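Local coordinates for terminal oxygenase component of carbazole 1,9a-dioxygenase (Nocardioides aromaticivorans, PDB 3GCF), which serves as the terminal oxygenase of carbazole 1,9a-dioxygenase, a Rieske nonheme iron enzyme that probably passes electrons from ferredoxin through a [2Fe-2S] cluster to a dioxygen-activating iron, at residues A39-L44 and L61-G66; V68-D73 and Y130-A135; R203-Y208 and A253-E258. One frame throughout, in Å; residues are numbered along the deposited sequence.

Contact 1: residues A39-L44 and L61-G66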
loop_
_atom_site.group_PDB
_atom_site.type_symbol
_atom_site.label_atom_id
_atom_site.label_comp_id
_atom_site.label_asym_id
_atom_site.label_seq_id
_atom_site.Cartn_x
_atom_site.Cartn_y
_atom_site.Cartn_z
ATOM N N ALA A 39 -8.601 -26.253 -5.067
ATOM C CA ALA A 39 -9.978 -25.839 -5.243
ATOM C C ALA A 39 -10.877 -27.048 -5.096
ATOM O O ALA A 39 -10.406 -28.158 -4.855
ATOM C CB ALA A 39 -10.151 -25.239 -6.635
ATOM N N PHE A 40 -12.176 -26.825 -5.246
ATOM C CA PHE A 40 -13.136 -27.910 -5.175
ATOM C C PHE A 40 -13.462 -28.313 -6.602
ATOM O O PHE A 40 -13.546 -27.467 -7.494
ATOM C CB PHE A 40 -14.382 -27.459 -4.421
ATOM C CG PHE A 40 -14.150 -27.300 -2.954
ATOM C CD1 PHE A 40 -14.158 -28.411 -2.115
ATOM C CD2 PHE A 40 -13.831 -26.055 -2.418
ATOM C CE1 PHE A 40 -13.845 -28.287 -0.761
ATOM C CE2 PHE A 40 -13.515 -25.920 -1.067
ATOM C CZ PHE A 40 -13.521 -27.037 -0.238
ATOM N N ASP A 41 -13.631 -29.611 -6.814
ATOM C CA ASP A 41 -13.918 -30.133 -8.137
ATOM C C ASP A 41 -15.102 -29.458 -8.826
ATOM O O ASP A 41 -15.063 -29.203 -10.033
ATOM C CB ASP A 41 -14.159 -31.639 -8.060
ATOM C CG ASP A 41 -14.169 -32.292 -9.423
ATOM O OD1 ASP A 41 -13.186 -32.121 -10.177
ATOM O OD2 ASP A 41 -15.155 -32.977 -9.741
ATOM N N HIS A 42 -16.151 -29.158 -8.067
ATOM C CA HIS A 42 -17.330 -28.537 -8.657
ATOM C C HIS A 42 -17.156 -27.076 -9.073
ATOM O O HIS A 42 -18.069 -26.471 -9.621
ATOM C CB HIS A 42 -18.531 -28.710 -7.718
ATOM C CG HIS A 42 -19.006 -30.131 -7.624
ATOM N ND1 HIS A 42 -20.069 -30.518 -6.833
ATOM C CD2 HIS A 42 -18.560 -31.259 -8.230
ATOM C CE1 HIS A 42 -20.255 -31.821 -6.956
ATOM N NE2 HIS A 42 -19.352 -32.295 -7.797
ATOM N N GLU A 43 -15.980 -26.517 -8.821
ATOM C CA GLU A 43 -15.705 -25.141 -9.223
ATOM C C GLU A 43 -15.301 -25.141 -10.694
ATOM O O GLU A 43 -15.247 -24.092 -11.335
ATOM C CB GLU A 43 -14.544 -24.547 -8.420
ATOM C CG GLU A 43 -14.832 -24.245 -6.964
ATOM C CD GLU A 43 -13.648 -23.567 -6.294
ATOM O OE1 GLU A 43 -13.243 -22.486 -6.762
ATOM O OE2 GLU A 43 -13.115 -24.113 -5.309
ATOM N N LEU A 44 -15.015 -26.328 -11.219
ATOM C CA LEU A 44 -14.569 -26.462 -12.599
ATOM C C LEU A 44 -15.476 -27.262 -13.519
ATOM O O LEU A 44 -15.571 -28.485 -13.411
ATOM C CB LEU A 44 -13.179 -27.094 -12.628
ATOM C CG LEU A 44 -11.997 -26.319 -12.056
ATOM C CD1 LEU A 44 -11.058 -27.272 -11.328
ATOM C CD2 LEU A 44 -11.274 -25.599 -13.185
ATOM N N LEU A 61 -6.087 -23.507 -13.400
ATOM C CA LEU A 61 -6.789 -24.780 -13.452
ATOM C C LEU A 61 -7.902 -24.737 -14.485
ATOM O O LEU A 61 -8.520 -23.699 -14.696
ATOM C CB LEU A 61 -7.414 -25.111 -12.092
ATOM C CG LEU A 61 -6.542 -25.136 -10.834
ATOM C CD1 LEU A 61 -7.436 -25.358 -9.622
ATOM C CD2 LEU A 61 -5.494 -26.232 -10.937
ATOM N N THR A 62 -8.156 -25.871 -15.124
ATOM C CA THR A 62 -9.237 -25.969 -16.092
ATOM C C THR A 62 -9.622 -27.435 -16.218
ATOM O O THR A 62 -8.908 -28.313 -15.724
ATOM C CB THR A 62 -8.818 -25.438 -17.482
ATOM O OG1 THR A 62 -9.957 -25.435 -18.346
ATOM C CG2 THR A 62 -7.736 -26.318 -18.096
ATOM N N ARG A 63 -10.766 -27.704 -16.838
ATOM C CA ARG A 63 -11.186 -29.083 -17.055
ATOM C C ARG A 63 -11.175 -29.297 -18.570
ATOM O O ARG A 63 -11.885 -28.611 -19.312
ATOM C CB ARG A 63 -12.586 -29.341 -16.494
ATOM C CG ARG A 63 -13.021 -30.808 -16.578
ATOM C CD ARG A 63 -14.455 -31.009 -16.089
ATOM N NE ARG A 63 -14.619 -30.663 -14.676
ATOM C CZ ARG A 63 -14.173 -31.400 -13.659
ATOM N NH1 ARG A 63 -13.532 -32.540 -13.890
ATOM N NH2 ARG A 63 -14.351 -30.988 -12.408
ATOM N N ALA A 64 -10.343 -30.231 -19.019
ATOM C CA ALA A 64 -10.215 -30.543 -20.439
ATOM C C ALA A 64 -10.569 -32.011 -20.674
ATOM O O ALA A 64 -9.912 -32.916 -20.147
ATOM C CB ALA A 64 -8.792 -30.263 -20.901
ATOM N N LYS A 65 -11.609 -32.238 -21.470
ATOM C CA LYS A 65 -12.070 -33.590 -21.764
ATOM C C LYS A 65 -12.403 -34.317 -20.465
ATOM O O LYS A 65 -12.078 -35.494 -20.300
ATOM C CB LYS A 65 -11.001 -34.370 -22.530
ATOM C CG LYS A 65 -10.684 -33.809 -23.909
ATOM C CD LYS A 65 -9.495 -34.528 -24.521
ATOM C CE LYS A 65 -9.180 -34.003 -25.911
ATOM N NZ LYS A 65 -7.960 -34.649 -26.484
ATOM N N GLY A 66 -13.039 -33.602 -19.539
ATOM C CA GLY A 66 -13.426 -34.199 -18.273
ATOM C C GLY A 66 -12.367 -34.243 -17.185
ATOM O O GLY A 66 -12.683 -34.528 -16.032
HETATM O O HOH W 1 -12.711 -34.296 -11.828
#
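Arg63 takes hold of the Leu44 carbonyl with the side of its guanidinium group: NE lies 2.7 Å from Leu44 O, and NH2 of Arg63 is 3.0 Å from that same Leu44 O. This is a side-on grip, two nitrogens on one acceptor. Both bonds run close to the guanidinium plane, yet NH2 approaches in the carbonyl plane and NE from above it. With CG anti to the backbone N (chi1 -175°), the Arg63 chain stays extended as far as CD and then bends at chi3, which swings NE and NH2 round to the oxygen. NH2 of Arg63 also makes a salt bridge to Asp41 OD1 at 2.8 Å, nearly straight at 164°. Carboxylate and guanidinium planes stand 88° apart, and OD1 is met from above its own plane. A water joins Asp41 OD1 to Arg63 NH1, and NH1 of Arg63 further donates to Gly66 O at 3.0 Å. Next to the polar cluster, Leu44 CD2 presses on the strand backbone, 3.6 Å from Thr62 CA, and reaches Leu61 CB at 4.0 Å. Leu61 CD1 in turn meets Ala39 CB. Val68 of strand 67-72 packs against Leu44, Asp41 and Arg63. The chemistry implies that one arginine ties the turn after strand 34-40 to strand 57-64, with all three guanidinium nitrogens engaged and the Leu44 carbonyl probably polarised by the charge.

Contact 2: residues V68-D73 and Y130-A135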
loop_
_atom_site.group_PDB
_atom_site.type_symbol
_atom_site.label_atom_id
_atom_site.label_comp_id
_atom_site.label_asym_id
_atom_site.label_seq_id
_atom_site.Cartn_x
_atom_site.Cartn_y
_atom_site.Cartn_z
ATOM N N VAL A 68 -9.325 -32.434 -14.850
ATOM C CA VAL A 68 -8.805 -31.178 -14.334
ATOM C C VAL A 68 -7.309 -31.132 -14.614
ATOM O O VAL A 68 -6.577 -32.073 -14.304
ATOM C CB VAL A 68 -9.052 -31.051 -12.809
ATOM C CG1 VAL A 68 -8.432 -29.762 -12.278
ATOM C CG2 VAL A 68 -10.546 -31.072 -12.522
ATOM N N LYS A 69 -6.860 -30.038 -15.214
ATOM C CA LYS A 69 -5.452 -29.874 -15.541
ATOM C C LYS A 69 -4.903 -28.653 -14.814
ATOM O O LYS A 69 -5.629 -27.693 -14.568
ATOM C CB LYS A 69 -5.277 -29.678 -17.054
ATOM C CG LYS A 69 -6.033 -30.677 -17.934
ATOM C CD LYS A 69 -5.610 -32.119 -17.681
ATOM C CE LYS A 69 -4.127 -32.323 -17.951
ATOM N NZ LYS A 69 -3.704 -33.731 -17.687
ATOM N N ALA A 70 -3.622 -28.697 -14.469
ATOM C CA ALA A 70 -2.979 -27.579 -13.797
ATOM C C ALA A 70 -1.720 -27.180 -14.559
ATOM O O ALA A 70 -0.824 -28.002 -14.781
ATOM C CB ALA A 70 -2.623 -27.951 -12.358
ATOM N N ILE A 71 -1.656 -25.914 -14.957
ATOM C CA ILE A 71 -0.508 -25.404 -15.693
ATOM C C ILE A 71 -0.085 -24.062 -15.095
ATOM O O ILE A 71 -0.897 -23.360 -14.498
ATOM C CB ILE A 71 -0.852 -25.241 -17.203
ATOM C CG1 ILE A 71 0.391 -24.810 -17.984
ATOM C CG2 ILE A 71 -1.973 -24.215 -17.389
ATOM C CD1 ILE A 71 0.293 -25.094 -19.480
ATOM N N ALA A 72 1.188 -23.715 -15.238
ATOM C CA ALA A 72 1.681 -22.458 -14.700
ATOM C C ALA A 72 0.910 -21.296 -15.329
ATOM O O ALA A 72 0.727 -21.246 -16.552
ATOM C CB ALA A 72 3.171 -22.319 -14.977
ATOM N N ASP A 73 0.451 -20.375 -14.487
ATOM C CA ASP A 73 -0.306 -19.219 -14.951
ATOM C C ASP A 73 0.647 -18.084 -15.330
ATOM O O ASP A 73 0.610 -16.992 -14.759
ATOM C CB ASP A 73 -1.277 -18.768 -13.855
ATOM C CG ASP A 73 -2.240 -17.703 -14.330
ATOM O OD1 ASP A 73 -2.431 -17.562 -15.556
ATOM O OD2 ASP A 73 -2.825 -17.014 -13.471
ATOM N N TYR A 130 1.436 -29.240 -13.512
ATOM C CA TYR A 130 1.522 -29.924 -12.221
ATOM C C TYR A 130 0.701 -31.197 -12.124
ATOM O O TYR A 130 -0.350 -31.323 -12.746
ATOM C CB TYR A 130 1.074 -28.994 -11.084
ATOM C CG TYR A 130 1.738 -27.641 -11.063
ATOM C CD1 TYR A 130 1.408 -26.668 -12.006
ATOM C CD2 TYR A 130 2.698 -27.332 -10.101
ATOM C CE1 TYR A 130 2.020 -25.417 -11.991
ATOM C CE2 TYR A 130 3.315 -26.089 -10.077
ATOM C CZ TYR A 130 2.973 -25.137 -11.023
ATOM O OH TYR A 130 3.584 -23.906 -11.002
ATOM N N PRO A 131 1.176 -32.168 -11.338
ATOM C CA PRO A 131 0.386 -33.396 -11.222
ATOM C C PRO A 131 -0.885 -32.993 -10.472
ATOM O O PRO A 131 -0.826 -32.201 -9.530
ATOM C CB PRO A 131 1.277 -34.309 -10.382
ATOM C CG PRO A 131 2.671 -33.784 -10.639
ATOM C CD PRO A 131 2.462 -32.292 -10.632
ATOM N N VAL A 132 -2.025 -33.521 -10.897
ATOM C CA VAL A 132 -3.295 -33.208 -10.260
ATOM C C VAL A 132 -4.025 -34.487 -9.864
ATOM O O VAL A 132 -3.942 -35.494 -10.555
ATOM C CB VAL A 132 -4.220 -32.422 -11.223
ATOM C CG1 VAL A 132 -5.622 -32.296 -10.628
ATOM C CG2 VAL A 132 -3.637 -31.050 -11.504
ATOM N N GLN A 133 -4.716 -34.455 -8.735
ATOM C CA GLN A 133 -5.509 -35.604 -8.329
ATOM C C GLN A 133 -6.734 -35.107 -7.592
ATOM O O GLN A 133 -6.631 -34.356 -6.622
ATOM C CB GLN A 133 -4.732 -36.574 -7.438
ATOM C CG GLN A 133 -5.449 -37.921 -7.320
ATOM C CD GLN A 133 -4.664 -38.967 -6.554
ATOM O OE1 GLN A 133 -3.449 -39.095 -6.719
ATOM N NE2 GLN A 133 -5.361 -39.739 -5.723
ATOM N N VAL A 134 -7.896 -35.509 -8.078
ATOM C CA VAL A 134 -9.149 -35.115 -7.465
ATOM C C VAL A 134 -9.608 -36.233 -6.536
ATOM O O VAL A 134 -9.678 -37.393 -6.934
ATOM C CB VAL A 134 -10.216 -34.845 -8.544
ATOM C CG1 VAL A 134 -11.541 -34.488 -7.897
ATOM C CG2 VAL A 134 -9.757 -33.705 -9.444
ATOM N N ALA A 135 -9.897 -35.884 -5.289
ATOM C CA ALA A 135 -10.348 -36.873 -4.323
ATOM C C ALA A 135 -11.335 -36.243 -3.354
ATOM O O ALA A 135 -11.090 -35.160 -2.821
ATOM C CB ALA A 135 -9.161 -37.456 -3.565
HETATM O O HOH W 2 -2.155 -31.071 -14.701
#
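Val132 fits its two methyls against Val68 and Ala70, two residues apart on strand 68-72. CG2 drops onto the small side of Ala70, 3.4 Å from Ala70 CB, a close fit for two methyl carbons. The other branch, CG1 of Val132, lies 4.1 Å from Val68 CG1 and also borders the Val68 carbonyl. With CG1 anti to the backbone N (chi1 171°), that methyl is directed to Val68 and CG2 to Ala70. Val68 divides its branches in the same manner: while CG1 meets Val132, CG2 of Val68 touches Val134 CG2 at 4.1 Å. The valines therefore interlock, and in both pairs the side chains cross at about a right angle. At the other end the bump is the Tyr130 ring. It turns its edge to the backbone of the opposite strand, with CE1 3.8 Å from Ala72 N and the Ala70 carbonyl oxygen near the ring plane, while CB of Tyr130 lies alongside Ala70 CB. The backbone is stitched where Tyr130 N donates to Ala70 O, 2.9 Å and fairly straight at 165°. Alongside, a water bridges the strands, 2.8 Å from Ala70 N and 2.7 Å from Tyr130 O. The axes of strands 68-72 and 132-135 diverge, 142° between their directions and 7.3 Å apart at closest approach, which agrees with the valine end being held by side chains. In the antiparallel sheet of the Rieske domain, strand 129-135 stands between 67-72 and 138-143. Val139 and Val141 of the latter pack on Val68 and Tyr130, Glu57 accepts the Tyr130 hydroxyl bond, and strand 57-64 flanks 67-72 across from 129-135, with Val59 and Leu61 against Ala70.

Contact 3: residues R203-Y208 and A253-E258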
loop_
_atom_site.group_PDB
_atom_site.type_symbol
_atom_site.label_atom_id
_atom_site.label_comp_id
_atom_site.label_asym_id
_atom_site.label_seq_id
_atom_site.Cartn_x
_atom_site.Cartn_y
_atom_site.Cartn_z
ATOM N N ARG A 203 -26.647 -27.046 20.508
ATOM C CA ARG A 203 -26.700 -27.591 21.868
ATOM C C ARG A 203 -25.405 -28.244 22.305
ATOM O O ARG A 203 -25.415 -29.326 22.888
ATOM C CB ARG A 203 -27.833 -28.620 21.979
ATOM C CG ARG A 203 -29.221 -28.048 21.773
ATOM C CD ARG A 203 -30.303 -29.114 21.959
ATOM N NE ARG A 203 -30.360 -30.075 20.854
ATOM C CZ ARG A 203 -30.060 -31.370 20.954
ATOM N NH1 ARG A 203 -29.672 -31.887 22.115
ATOM N NH2 ARG A 203 -30.158 -32.153 19.886
ATOM N N LEU A 204 -24.290 -27.584 22.037
ATOM C CA LEU A 204 -22.990 -28.131 22.384
ATOM C C LEU A 204 -22.573 -27.922 23.832
ATOM O O LEU A 204 -22.825 -26.868 24.419
ATOM C CB LEU A 204 -21.901 -27.517 21.501
ATOM C CG LEU A 204 -22.011 -27.554 19.978
ATOM C CD1 LEU A 204 -20.729 -26.950 19.387
ATOM C CD2 LEU A 204 -22.195 -28.991 19.496
ATOM N N ALA A 205 -21.950 -28.945 24.407
ATOM C CA ALA A 205 -21.401 -28.841 25.751
ATOM C C ALA A 205 -20.007 -28.433 25.300
ATOM O O ALA A 205 -19.204 -29.280 24.911
ATOM C CB ALA A 205 -21.365 -30.206 26.437
ATOM N N PHE A 206 -19.729 -27.135 25.313
ATOM C CA PHE A 206 -18.444 -26.658 24.822
ATOM C C PHE A 206 -17.618 -25.966 25.889
ATOM O O PHE A 206 -18.013 -24.928 26.417
ATOM C CB PHE A 206 -18.685 -25.712 23.643
ATOM C CG PHE A 206 -17.517 -25.588 22.717
ATOM C CD1 PHE A 206 -17.085 -26.681 21.972
ATOM C CD2 PHE A 206 -16.849 -24.377 22.580
ATOM C CE1 PHE A 206 -16.005 -26.569 21.104
ATOM C CE2 PHE A 206 -15.765 -24.256 21.712
ATOM C CZ PHE A 206 -15.345 -25.351 20.974
ATOM N N PRO A 207 -16.442 -26.525 26.206
ATOM C CA PRO A 207 -15.570 -25.942 27.226
ATOM C C PRO A 207 -14.791 -24.722 26.744
ATOM O O PRO A 207 -14.738 -24.443 25.547
ATOM C CB PRO A 207 -14.664 -27.108 27.595
ATOM C CG PRO A 207 -14.457 -27.775 26.270
ATOM C CD PRO A 207 -15.857 -27.764 25.657
ATOM N N TYR A 208 -14.198 -23.995 27.688
ATOM C CA TYR A 208 -13.402 -22.820 27.368
ATOM C C TYR A 208 -11.998 -23.245 26.950
ATOM O O TYR A 208 -11.235 -22.456 26.392
ATOM C CB TYR A 208 -13.314 -21.882 28.576
ATOM C CG TYR A 208 -14.638 -21.277 28.979
ATOM C CD1 TYR A 208 -15.534 -20.818 28.014
ATOM C CD2 TYR A 208 -14.990 -21.146 30.320
ATOM C CE1 TYR A 208 -16.748 -20.243 28.371
ATOM C CE2 TYR A 208 -16.211 -20.570 30.690
ATOM C CZ TYR A 208 -17.084 -20.123 29.705
ATOM O OH TYR A 208 -18.301 -19.579 30.046
ATOM N N ALA A 253 -19.792 -22.120 31.189
ATOM C CA ALA A 253 -20.456 -22.615 29.996
ATOM C C ALA A 253 -21.805 -23.195 30.382
ATOM O O ALA A 253 -22.023 -23.575 31.529
ATOM C CB ALA A 253 -19.595 -23.680 29.316
ATOM N N GLU A 254 -22.712 -23.262 29.421
ATOM C CA GLU A 254 -24.030 -23.802 29.685
ATOM C C GLU A 254 -24.000 -25.325 29.585
ATOM O O GLU A 254 -23.748 -25.885 28.521
ATOM C CB GLU A 254 -25.046 -23.237 28.689
ATOM C CG GLU A 254 -26.491 -23.587 29.018
ATOM C CD GLU A 254 -27.120 -22.631 30.018
ATOM O OE1 GLU A 254 -26.438 -22.234 30.989
ATOM O OE2 GLU A 254 -28.307 -22.278 29.834
ATOM N N LEU A 255 -24.231 -25.986 30.714
ATOM C CA LEU A 255 -24.269 -27.445 30.787
ATOM C C LEU A 255 -25.630 -27.776 31.375
ATOM O O LEU A 255 -25.795 -27.862 32.592
ATOM C CB LEU A 255 -23.157 -27.969 31.700
ATOM C CG LEU A 255 -21.865 -28.449 31.033
ATOM C CD1 LEU A 255 -21.465 -27.513 29.908
ATOM C CD2 LEU A 255 -20.765 -28.545 32.079
ATOM N N THR A 256 -26.613 -27.932 30.504
ATOM C CA THR A 256 -27.961 -28.221 30.951
ATOM C C THR A 256 -28.641 -29.243 30.049
ATOM O O THR A 256 -29.023 -28.940 28.922
ATOM C CB THR A 256 -28.797 -26.911 31.028
ATOM O OG1 THR A 256 -30.113 -27.204 31.506
ATOM C CG2 THR A 256 -28.886 -26.236 29.663
ATOM N N GLY A 257 -28.746 -30.463 30.573
ATOM C CA GLY A 257 -29.366 -31.591 29.893
ATOM C C GLY A 257 -28.895 -32.375 28.680
ATOM O O GLY A 257 -27.823 -32.976 28.673
ATOM N N GLU A 258 -29.688 -32.316 27.614
ATOM C CA GLU A 258 -29.355 -33.006 26.370
ATOM C C GLU A 258 -28.496 -32.169 25.415
ATOM O O GLU A 258 -29.001 -31.610 24.441
ATOM C CB GLU A 258 -30.631 -33.463 25.658
ATOM C CG GLU A 258 -31.721 -33.957 26.595
ATOM C CD GLU A 258 -31.692 -35.461 26.781
ATOM O OE1 GLU A 258 -30.715 -35.969 27.373
ATOM O OE2 GLU A 258 -32.644 -36.137 26.338
HETATM O O HOH W 3 -22.016 -25.308 26.338
#
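Tyr208 brings the hydroxyl end of its ring obliquely against the backbone of Ala253, with OH 3.2 Å from Ala253 N. The angle there is too poor for a hydrogen bond, so the evidence supports packing. CG anti to the carbonyl carbon (chi1 -65°) carries the ring toward Ala253. Ala253 CB points into the other segment and sits 3.5 Å from Phe206 O. If an alanine replaced Tyr208, Ala253 would probably lose the ring surface it leans on, opening a gap between the two loops. Farther along, Ala205 CB only grazes Leu255 CD1 at 4.4 Å. The polar link is a water that donates to Leu204 O and, at 2.8 Å, to Glu254 O, and accepts from Phe206 N, joining three backbone groups of both loops. At the exposed end, Arg203 NH1 is modelled 2.4 Å from Glu258 O, too short to be trusted in detail. Arg203, with positive phi, is the C-prime residue of a Schellman motif closing helix 197-201. Phe206 meets the Phe333 ring at about 90°, and its side chain comes within about 4 Å of that of the iron ligand His193, so loop 203-208 borders the mononuclear iron site of the oxygenase's catalytic domain.

In the fold
Contacts 1 and 2 share the six-stranded antiparallel sheet of the Rieske domain. Their centres lie 9 Å apart, and they touch where strands 57-64 and 67-72, consecutive in the chain and adjacent in the sheet, run side by side: Thr62 O is 2.7 Å from Lys69 N, a probable hydrogen bond, and Leu61 packs on Ala70. Contact 3 follows later in the chain, in the catalytic domain, its centre 42 Å from that of contact 1 and 44 Å from that of contact 2, with no touch to either. These separations are consistent with a Rieske domain carrying the [2Fe-2S] cluster and a catalytic domain carrying the mononuclear iron.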